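Local coordinates for protein transcriptional regulator (NtrC family) (Aquifex aeolicus, PDB 3DZD) that probably activates sigma54-dependent transcription as an NtrC-family response regulator, coupling a receiver domain to an AAA+ ATPase that binds ADP here in an inactive state, at residues Glu130-His135 against Ile309-Tyr314; Pro46-Asp51 against Pro71-Ile76; Asp229-Leu234 against Lys272-Glu277. One frame throughout, in Å; residues are numbered along the deposited sequence.

Contact 1 (Glu130-His135 against Ile309-Tyr314). With ADP (adenosine-5'-diphosphate), chain C.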
loop_
_atom_site.group_PDB
_atom_site.type_symbol
_atom_site.label_atom_id
_atom_site.label_comp_id
_atom_site.label_asym_id
_atom_site.label_seq_id
_atom_site.Cartn_x
_atom_site.Cartn_y
_atom_site.Cartn_z
ATOM N N GLU A 130 -12.966 4.627 -10.966
ATOM C CA GLU A 130 -13.828 4.962 -12.089
ATOM C C GLU A 130 -14.853 3.862 -12.315
ATOM O O GLU A 130 -14.506 2.701 -12.529
ATOM C CB GLU A 130 -12.993 5.159 -13.353
ATOM C CG GLU A 130 -11.827 6.126 -13.187
ATOM C CD GLU A 130 -12.238 7.581 -13.337
ATOM O OE1 GLU A 130 -13.399 7.839 -13.732
ATOM O OE2 GLU A 130 -11.395 8.465 -13.062
ATOM N N PHE A 131 -16.124 4.232 -12.263
ATOM C CA PHE A 131 -17.193 3.284 -12.512
ATOM C C PHE A 131 -18.131 3.903 -13.520
ATOM O O PHE A 131 -19.109 4.544 -13.159
ATOM C CB PHE A 131 -17.931 2.978 -11.220
ATOM C CG PHE A 131 -18.948 1.900 -11.356
ATOM C CD1 PHE A 131 -20.029 1.832 -10.488
ATOM C CD2 PHE A 131 -18.832 0.956 -12.364
ATOM C CE1 PHE A 131 -20.972 0.830 -10.613
ATOM C CE2 PHE A 131 -19.768 -0.048 -12.504
ATOM C CZ PHE A 131 -20.846 -0.110 -11.627
ATOM N N VAL A 132 -17.823 3.718 -14.796
ATOM C CA VAL A 132 -18.491 4.474 -15.845
ATOM C C VAL A 132 -19.767 3.796 -16.334
ATOM O O VAL A 132 -19.787 2.585 -16.566
ATOM C CB VAL A 132 -17.542 4.732 -17.023
ATOM C CG1 VAL A 132 -18.283 5.412 -18.165
ATOM C CG2 VAL A 132 -16.373 5.575 -16.556
ATOM N N GLY A 133 -20.825 4.588 -16.483
ATOM C CA GLY A 133 -22.095 4.088 -16.963
ATOM C C GLY A 133 -23.275 4.936 -16.527
ATOM O O GLY A 133 -23.373 5.338 -15.359
ATOM N N GLU A 134 -24.181 5.189 -17.466
ATOM C CA GLU A 134 -25.384 5.963 -17.191
ATOM C C GLU A 134 -26.681 5.201 -17.508
ATOM O O GLU A 134 -27.764 5.726 -17.300
ATOM C CB GLU A 134 -25.353 7.307 -17.936
ATOM C CG GLU A 134 -24.208 8.244 -17.511
ATOM C CD GLU A 134 -24.267 8.636 -16.040
ATOM O OE1 GLU A 134 -25.369 8.968 -15.541
ATOM O OE2 GLU A 134 -23.202 8.618 -15.379
ATOM N N HIS A 135 -26.583 3.971 -18.010
ATOM C CA HIS A 135 -27.790 3.171 -18.212
ATOM C C HIS A 135 -28.528 3.008 -16.892
ATOM O O HIS A 135 -27.907 2.725 -15.874
ATOM C CB HIS A 135 -27.480 1.782 -18.774
ATOM C CG HIS A 135 -28.700 1.048 -19.243
ATOM N ND1 HIS A 135 -29.556 0.396 -18.384
ATOM C CD2 HIS A 135 -29.221 0.884 -20.486
ATOM C CE1 HIS A 135 -30.542 -0.154 -19.071
ATOM N NE2 HIS A 135 -30.365 0.137 -20.350
ATOM N N ILE A 309 -20.336 3.362 -25.669
ATOM C CA ILE A 309 -19.667 4.565 -26.146
ATOM C C ILE A 309 -18.989 5.337 -25.019
ATOM O O ILE A 309 -17.863 5.815 -25.177
ATOM C CB ILE A 309 -20.640 5.513 -26.820
ATOM C CG1 ILE A 309 -21.395 4.796 -27.944
ATOM C CG2 ILE A 309 -19.891 6.718 -27.344
ATOM C CD1 ILE A 309 -20.511 3.932 -28.802
ATOM N N LEU A 310 -19.674 5.467 -23.888
ATOM C CA LEU A 310 -19.109 6.158 -22.732
ATOM C C LEU A 310 -17.795 5.512 -22.344
ATOM O O LEU A 310 -16.797 6.193 -22.119
ATOM C CB LEU A 310 -20.069 6.126 -21.534
ATOM C CG LEU A 310 -21.342 6.966 -21.667
ATOM C CD1 LEU A 310 -22.104 7.010 -20.352
ATOM C CD2 LEU A 310 -20.999 8.374 -22.121
ATOM N N LEU A 311 -17.812 4.190 -22.281
ATOM C CA LEU A 311 -16.655 3.428 -21.884
ATOM C C LEU A 311 -15.534 3.565 -22.916
ATOM O O LEU A 311 -14.356 3.722 -22.556
ATOM C CB LEU A 311 -17.048 1.965 -21.681
ATOM C CG LEU A 311 -17.833 1.725 -20.389
ATOM C CD1 LEU A 311 -18.604 0.410 -20.406
ATOM C CD2 LEU A 311 -16.879 1.790 -19.190
ATOM N N ALA A 312 -15.902 3.509 -24.195
ATOM C CA ALA A 312 -14.927 3.632 -25.269
ATOM C C ALA A 312 -14.198 4.969 -25.182
ATOM O O ALA A 312 -12.976 5.036 -25.330
ATOM C CB ALA A 312 -15.604 3.481 -26.636
ATOM N N GLU A 313 -14.959 6.032 -24.954
ATOM C CA GLU A 313 -14.392 7.365 -24.876
ATOM C C GLU A 313 -13.500 7.479 -23.648
ATOM O O GLU A 313 -12.461 8.132 -23.682
ATOM C CB GLU A 313 -15.509 8.411 -24.841
ATOM C CG GLU A 313 -16.247 8.539 -26.167
ATOM C CD GLU A 313 -17.510 9.374 -26.072
ATOM O OE1 GLU A 313 -18.077 9.494 -24.961
ATOM O OE2 GLU A 313 -17.943 9.905 -27.119
ATOM N N TYR A 314 -13.906 6.820 -22.570
ATOM C CA TYR A 314 -13.144 6.835 -21.331
ATOM C C TYR A 314 -11.806 6.117 -21.521
ATOM O O TYR A 314 -10.767 6.571 -21.024
ATOM C CB TYR A 314 -13.968 6.197 -20.208
ATOM C CG TYR A 314 -13.188 5.772 -18.975
ATOM C CD1 TYR A 314 -12.936 6.661 -17.936
ATOM C CD2 TYR A 314 -12.741 4.470 -18.838
ATOM C CE1 TYR A 314 -12.233 6.267 -16.810
ATOM C CE2 TYR A 314 -12.042 4.067 -17.722
ATOM C CZ TYR A 314 -11.791 4.966 -16.715
ATOM O OH TYR A 314 -11.099 4.536 -15.610
HETATM P PB ADP C . -14.689 -8.785 -13.793
HETATM O O1B ADP C . -14.153 -8.377 -12.436
HETATM O O2B ADP C . -14.213 -10.138 -14.276
HETATM O O3B ADP C . -16.174 -8.639 -13.940
HETATM P PA ADP C . -12.992 -6.587 -14.633
HETATM O O1A ADP C . -13.617 -5.367 -14.016
HETATM O O2A ADP C . -11.799 -7.195 -13.924
HETATM O O3A ADP C . -14.145 -7.702 -14.875
HETATM O "O5'" ADP C . -12.531 -6.223 -16.131
HETATM C "C5'" ADP C . -12.894 -4.982 -16.722
HETATM C "C4'" ADP C . -11.685 -4.121 -17.032
HETATM O "O4'" ADP C . -12.201 -2.865 -17.457
HETATM C "C3'" ADP C . -10.922 -3.795 -15.765
HETATM O "O3'" ADP C . -9.616 -3.332 -16.122
HETATM C "C2'" ADP C . -11.638 -2.619 -15.154
HETATM O "O2'" ADP C . -10.626 -1.744 -14.652
HETATM C "C1'" ADP C . -12.301 -1.961 -16.346
HETATM N N9 ADP C . -13.732 -1.687 -16.097
HETATM C C8 ADP C . -14.697 -2.617 -15.977
HETATM N N7 ADP C . -15.906 -2.055 -15.786
HETATM C C5 ADP C . -15.723 -0.724 -15.784
HETATM C C6 ADP C . -16.596 0.458 -15.617
HETATM N N6 ADP C . -17.933 0.312 -15.420
HETATM N N1 ADP C . -16.018 1.672 -15.681
HETATM C C2 ADP C . -14.694 1.810 -15.884
HETATM N N3 ADP C . -13.838 0.784 -16.036
HETATM C C4 ADP C . -14.290 -0.484 -15.995
#

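Contact 2 (Pro46-Asp51 against Pro71-Ile76)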
loop_
_atom_site.group_PDB
_atom_site.type_symbol
_atom_site.label_atom_id
_atom_site.label_comp_id
_atom_site.label_asym_id
_atom_site.label_seq_id
_atom_site.Cartn_x
_atom_site.Cartn_y
_atom_site.Cartn_z
ATOM N N PRO A 46 9.403 17.039 11.313
ATOM C CA PRO A 46 8.574 15.834 11.414
ATOM C C PRO A 46 8.121 15.607 12.853
ATOM O O PRO A 46 6.983 15.197 13.091
ATOM C CB PRO A 46 9.529 14.712 10.993
ATOM C CG PRO A 46 10.566 15.374 10.172
ATOM C CD PRO A 46 10.716 16.767 10.706
ATOM N N VAL A 47 9.012 15.871 13.804
ATOM C CA VAL A 47 8.709 15.639 15.212
ATOM C C VAL A 47 8.939 16.896 16.044
ATOM O O VAL A 47 9.981 17.541 15.947
ATOM C CB VAL A 47 9.566 14.497 15.790
ATOM C CG1 VAL A 47 9.376 14.394 17.294
ATOM C CG2 VAL A 47 9.242 13.178 15.088
ATOM N N ILE A 48 7.957 17.236 16.864
ATOM C CA ILE A 48 8.069 18.375 17.750
ATOM C C ILE A 48 7.850 17.912 19.169
ATOM O O ILE A 48 6.896 17.181 19.447
ATOM C CB ILE A 48 7.035 19.442 17.420
ATOM C CG1 ILE A 48 7.298 20.007 16.022
ATOM C CG2 ILE A 48 7.067 20.541 18.462
ATOM C CD1 ILE A 48 6.176 20.864 15.490
ATOM N N VAL A 49 8.753 18.332 20.055
ATOM C CA VAL A 49 8.710 17.986 21.466
ATOM C C VAL A 49 8.331 19.241 22.221
ATOM O O VAL A 49 9.104 20.206 22.269
ATOM C CB VAL A 49 10.086 17.509 21.977
ATOM C CG1 VAL A 49 10.066 17.335 23.496
ATOM C CG2 VAL A 49 10.511 16.224 21.285
ATOM N N LEU A 50 7.145 19.228 22.817
ATOM C CA LEU A 50 6.561 20.442 23.372
ATOM C C LEU A 50 6.272 20.335 24.865
ATOM O O LEU A 50 5.680 19.360 25.325
ATOM C CB LEU A 50 5.275 20.773 22.623
ATOM C CG LEU A 50 4.367 21.852 23.214
ATOM C CD1 LEU A 50 4.939 23.253 22.992
ATOM C CD2 LEU A 50 2.989 21.725 22.588
ATOM N N ASP A 51 6.694 21.340 25.621
ATOM C CA ASP A 51 6.367 21.384 27.041
ATOM C C ASP A 51 4.939 21.895 27.236
ATOM O O ASP A 51 4.532 22.875 26.615
ATOM C CB ASP A 51 7.369 22.238 27.828
ATOM C CG ASP A 51 7.364 21.912 29.317
ATOM O OD1 ASP A 51 6.268 21.861 29.913
ATOM O OD2 ASP A 51 8.449 21.700 29.897
ATOM N N PRO A 71 0.626 20.297 9.868
ATOM C CA PRO A 71 -0.325 19.213 10.140
ATOM C C PRO A 71 0.324 17.835 10.160
ATOM O O PRO A 71 -0.212 16.920 10.785
ATOM C CB PRO A 71 -1.302 19.299 8.961
ATOM C CG PRO A 71 -1.089 20.646 8.364
ATOM C CD PRO A 71 0.348 20.954 8.581
ATOM N N ASP A 72 1.455 17.691 9.479
ATOM C CA ASP A 72 2.142 16.409 9.414
ATOM C C ASP A 72 3.092 16.192 10.595
ATOM O O ASP A 72 3.566 15.078 10.818
ATOM C CB ASP A 72 2.900 16.278 8.092
ATOM C CG ASP A 72 1.970 16.203 6.891
ATOM O OD1 ASP A 72 1.152 15.261 6.818
ATOM O OD2 ASP A 72 2.070 17.087 6.014
ATOM N N SER A 73 3.378 17.249 11.348
ATOM C CA SER A 73 4.241 17.106 12.516
ATOM C C SER A 73 3.613 16.193 13.565
ATOM O O SER A 73 2.425 16.304 13.873
ATOM C CB SER A 73 4.554 18.459 13.140
ATOM O OG SER A 73 5.505 19.159 12.365
ATOM N N VAL A 74 4.426 15.281 14.093
ATOM C CA VAL A 74 4.030 14.415 15.188
ATOM C C VAL A 74 4.530 15.057 16.473
ATOM O O VAL A 74 5.702 15.414 16.577
ATOM C CB VAL A 74 4.648 13.004 15.018
ATOM C CG1 VAL A 74 4.351 12.120 16.224
ATOM C CG2 VAL A 74 4.148 12.363 13.734
ATOM N N VAL A 75 3.644 15.206 17.449
ATOM C CA VAL A 75 3.973 15.939 18.662
ATOM C C VAL A 75 4.104 15.048 19.891
ATOM O O VAL A 75 3.261 14.195 20.151
ATOM C CB VAL A 75 2.933 17.033 18.962
ATOM C CG1 VAL A 75 3.344 17.832 20.190
ATOM C CG2 VAL A 75 2.767 17.946 17.759
ATOM N N ILE A 76 5.179 15.261 20.639
ATOM C CA ILE A 76 5.362 14.637 21.930
ATOM C C ILE A 76 5.368 15.735 22.979
ATOM O O ILE A 76 6.161 16.673 22.894
ATOM C CB ILE A 76 6.705 13.909 22.002
ATOM C CG1 ILE A 76 6.828 12.905 20.848
ATOM C CG2 ILE A 76 6.864 13.241 23.353
ATOM C CD1 ILE A 76 8.268 12.537 20.507
#

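Contact 3 (Asp229-Leu234 against Lys272-Glu277)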
loop_
_atom_site.group_PDB
_atom_site.type_symbol
_atom_site.label_atom_id
_atom_site.label_comp_id
_atom_site.label_asym_id
_atom_site.label_seq_id
_atom_site.Cartn_x
_atom_site.Cartn_y
_atom_site.Cartn_z
ATOM N N ASP A 229 -12.971 -13.705 -5.955
ATOM C CA ASP A 229 -13.351 -13.735 -7.362
ATOM C C ASP A 229 -13.622 -15.167 -7.818
ATOM O O ASP A 229 -12.854 -16.081 -7.527
ATOM C CB ASP A 229 -12.277 -13.081 -8.238
ATOM C CG ASP A 229 -12.853 -12.464 -9.515
ATOM O OD1 ASP A 229 -13.991 -12.818 -9.900
ATOM O OD2 ASP A 229 -12.164 -11.618 -10.131
ATOM N N GLU A 230 -14.724 -15.335 -8.543
ATOM C CA GLU A 230 -15.243 -16.643 -8.956
ATOM C C GLU A 230 -15.221 -17.697 -7.866
ATOM O O GLU A 230 -14.627 -18.766 -8.023
ATOM C CB GLU A 230 -14.576 -17.169 -10.230
ATOM C CG GLU A 230 -15.373 -18.322 -10.852
ATOM C CD GLU A 230 -16.877 -18.080 -10.800
ATOM O OE1 GLU A 230 -17.641 -18.942 -10.295
ATOM O OE2 GLU A 230 -17.288 -16.999 -11.261
ATOM N N VAL A 231 -15.902 -17.394 -6.768
ATOM C CA VAL A 231 -15.993 -18.305 -5.640
ATOM C C VAL A 231 -16.517 -19.672 -6.072
ATOM O O VAL A 231 -16.264 -20.671 -5.405
ATOM C CB VAL A 231 -16.884 -17.723 -4.505
ATOM C CG1 VAL A 231 -18.333 -17.567 -4.968
ATOM C CG2 VAL A 231 -16.795 -18.591 -3.243
ATOM N N GLY A 232 -17.243 -19.721 -7.184
ATOM C CA GLY A 232 -17.766 -20.987 -7.678
ATOM C C GLY A 232 -16.699 -22.011 -8.056
ATOM O O GLY A 232 -16.989 -23.201 -8.176
ATOM N N GLU A 233 -15.460 -21.556 -8.235
ATOM C CA GLU A 233 -14.365 -22.438 -8.635
ATOM C C GLU A 233 -13.607 -23.060 -7.471
ATOM O O GLU A 233 -12.567 -23.677 -7.674
ATOM C CB GLU A 233 -13.367 -21.693 -9.517
ATOM C CG GLU A 233 -13.943 -21.162 -10.804
ATOM C CD GLU A 233 -14.486 -22.252 -11.709
ATOM O OE1 GLU A 233 -14.286 -23.451 -11.408
ATOM O OE2 GLU A 233 -15.113 -21.900 -12.733
ATOM N N LEU A 234 -14.118 -22.899 -6.255
ATOM C CA LEU A 234 -13.450 -23.432 -5.072
ATOM C C LEU A 234 -13.721 -24.919 -4.893
ATOM O O LEU A 234 -14.864 -25.362 -5.027
ATOM C CB LEU A 234 -13.915 -22.699 -3.808
ATOM C CG LEU A 234 -13.407 -21.293 -3.519
ATOM C CD1 LEU A 234 -14.059 -20.767 -2.250
ATOM C CD2 LEU A 234 -11.897 -21.287 -3.397
ATOM N N LYS A 272 -21.480 -17.664 -12.652
ATOM C CA LYS A 272 -22.343 -18.841 -12.698
ATOM C C LYS A 272 -23.666 -18.529 -12.031
ATOM O O LYS A 272 -23.785 -17.546 -11.308
ATOM C CB LYS A 272 -21.697 -20.002 -11.947
ATOM C CG LYS A 272 -20.299 -20.367 -12.412
ATOM C CD LYS A 272 -19.844 -21.672 -11.770
ATOM C CE LYS A 272 -18.343 -21.861 -11.880
ATOM N NZ LYS A 272 -17.848 -21.498 -13.236
ATOM N N ASN A 273 -24.668 -19.365 -12.268
ATOM C CA ASN A 273 -25.885 -19.274 -11.483
ATOM C C ASN A 273 -25.757 -20.242 -10.324
ATOM O O ASN A 273 -26.064 -21.422 -10.465
ATOM C CB ASN A 273 -27.114 -19.603 -12.326
ATOM C CG ASN A 273 -28.402 -19.492 -11.540
ATOM O OD1 ASN A 273 -28.426 -19.702 -10.324
ATOM N ND2 ASN A 273 -29.483 -19.156 -12.227
ATOM N N LEU A 274 -25.297 -19.742 -9.181
ATOM C CA LEU A 274 -24.915 -20.618 -8.078
ATOM C C LEU A 274 -26.055 -21.438 -7.521
ATOM O O LEU A 274 -25.835 -22.528 -7.007
ATOM C CB LEU A 274 -24.239 -19.838 -6.963
ATOM C CG LEU A 274 -22.766 -19.518 -7.218
ATOM C CD1 LEU A 274 -22.213 -18.770 -6.018
ATOM C CD2 LEU A 274 -21.976 -20.790 -7.478
ATOM N N GLU A 275 -27.271 -20.919 -7.607
ATOM C CA GLU A 275 -28.424 -21.709 -7.203
ATOM C C GLU A 275 -28.507 -22.998 -8.016
ATOM O O GLU A 275 -28.951 -24.028 -7.513
ATOM C CB GLU A 275 -29.705 -20.903 -7.355
ATOM C CG GLU A 275 -30.135 -20.183 -6.094
ATOM C CD GLU A 275 -31.415 -19.396 -6.300
ATOM O OE1 GLU A 275 -32.436 -19.752 -5.675
ATOM O OE2 GLU A 275 -31.398 -18.432 -7.103
ATOM N N GLU A 276 -28.069 -22.942 -9.272
ATOM C CA GLU A 276 -28.057 -24.119 -10.135
ATOM C C GLU A 276 -26.896 -25.048 -9.804
ATOM O O GLU A 276 -27.006 -26.264 -9.936
ATOM C CB GLU A 276 -27.994 -23.716 -11.610
ATOM C CG GLU A 276 -29.136 -22.821 -12.054
ATOM C CD GLU A 276 -30.487 -23.310 -11.558
ATOM O OE1 GLU A 276 -31.373 -22.459 -11.320
ATOM O OE2 GLU A 276 -30.661 -24.540 -11.403
ATOM N N GLU A 277 -25.780 -24.468 -9.381
ATOM C CA GLU A 277 -24.606 -25.247 -9.015
ATOM C C GLU A 277 -24.860 -26.054 -7.750
ATOM O O GLU A 277 -24.249 -27.103 -7.541
ATOM C CB GLU A 277 -23.403 -24.333 -8.817
ATOM C CG GLU A 277 -22.960 -23.635 -10.075
ATOM C CD GLU A 277 -22.594 -24.619 -11.172
ATOM O OE1 GLU A 277 -21.928 -25.635 -10.869
ATOM O OE2 GLU A 277 -22.975 -24.376 -12.336
#

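Contact 1 (Glu130-His135 against Ile309-Tyr314)
Val132 is set against Leu310, Leu311 and Tyr314 of helix 307-322, which places the contact at the adenine end of an AAA+ nucleotide pocket, where the loop ahead of helix 136-149 meets the lid. Its two methyls divide the work. With CG1 anti to the backbone N (chi1 175°), that methyl reaches Leu310 CB at 3.9 Å, while CG2 is directed at the tyrosine. Val132 CG2 stands 4.1 Å from the Tyr314 ring centroid and 20° off the ring normal, a CH-pi contact over one face, displaced toward the rim. Leu311 runs antiparallel alongside the valine: its CD2 lies 3.7 Å from Val132 CB and 3.6 Å from ADP N1. Leu310 extends the apolar seam, its CD1 meeting Glu134 CG at 3.7 Å with the two side chains nearly perpendicular. Tyr314 also reaches the base, CE2 lying 3.9 Å from ADP C2. Losing the ring, as with an alanine at Tyr314, is likely to strip Val132 CG2 of its aromatic partner and open a gap beside adenine C2. The base itself is read by the Val132 backbone: ADP N6 donates to Val132 O at 3.1 Å, and Val132 N donates to ADP N1 at 2.9 Å, nearly straight at 171°.

Contact 2 (Pro46-Asp51 against Pro71-Ile76)
Four backbone hydrogen bonds join Pro46-Leu50 to Val74-Ile76, each with an N-H...O angle of at least 165°. Val74 N donates to Pro46 O at 2.7 Å, and Ile48 N answers to Val74 O at 2.9 Å. The same alternation repeats one step on, with Ile76 N to Ile48 O at 2.8 Å and Leu50 N to Ile76 O at 2.7 Å. Each of Val74 and Ile76 thus bonds through both N and O to the residues flanking its partner, the signature of parallel pairing; all four acceptor oxygens also receive a CA-H...O contact. The strand axes are twisted by 29°. These are the third and fourth strands of the CheY-like receiver fold, order 2-1-3-4-5, joined by a beta-alpha-beta crossover through helix 62-69. Asp51, the last residue of strand 47-51, is salt-bridged to Lys101 and sits where receivers of this family usually carry their phosphoacceptor aspartate. Packing differs on the two faces. Val47 and Ile76 both touch Ala115 of helix 105-119; Ile76 CG1 lies beside its own backbone N (chi1 -55°), which carries CD1 diagonally back to within 3.9 Å of Val47 CG1. Val49 shares their face of the sheet, its CG2 more distant from Ile76 CD1, at 4.4 Å. Against helix 62-69, Leu50 CB approaches Val75 CG1 at 4.3 Å. Ile48 CD1 instead rests 3.6 Å from Ser73 OG, a hydroxyl hydrogen-bonded to Phe45 O and Ser70 OG. Next to it, Asp72 makes weak, long ion pairs with Lys215 and Arg253 of the second subunit.

Contact 3 (Asp229-Leu234 against Lys272-Glu277)
Directly after the Walker B strand 225-229, Glu233 and Glu230 converge on Lys272, which follows the neighbouring strand 265-270. Lys272 NZ donates to Glu233 OE2 at 2.8 Å, arriving from above the carboxylate, 47° out of its plane. The lysine is bent only at its last torsion (chi4 -43°), turning NZ to Glu233 while its CE lies 3.4 Å from Glu230 OE1. The ion pair between Lys272 NZ and Glu230 OE1 is accordingly long, 3.9 Å. Glu230, the second acid of the Walker B Asp-Glu pair, has firmer partners where strand 265-270 ends and the usual sensor-1 position of AAA+ proteins lies: OE2 accepts from Asn271 N and OE1 is bonded to Thr270 OG1. Lys324 of the second subunit packs on Lys272 and forms weak, long ion pairs with both glutamates. Away from the charges, Gly232 CA faces Leu274 CD2 at 4.2 Å; a CB on this glycine would fall 2.5 Å from Glu230 OE1, a clash. Val231 holds CG1 between its backbone N and carbonyl carbon (chi1 65°), and from there CG1 meets Leu274 CD1 at 4.2 Å, the side chains nearly perpendicular.

Contacts 1 and 3 belong to the ATPase, contact 2 to the receiver. Both segments of contact 3 fall between the two segments of contact 1 in the sequence; the nearest atoms of the two contacts are about 14 Å apart, and ADP occupies the region between. Contact 1 holds the adenine, whereas the Glu230 side chain of contact 3 is about 8 Å from the nucleotide, consistent with a Walker B site near the phosphate end. Contact 2 closes before either begins and is remote: its centre lies about 46 Å from that of contact 1 and about 52 Å from that of contact 3. Contacts 2 and 3 both touch the second subunit, whereas contact 1 is made within a single chain, with no neighbouring subunit against it.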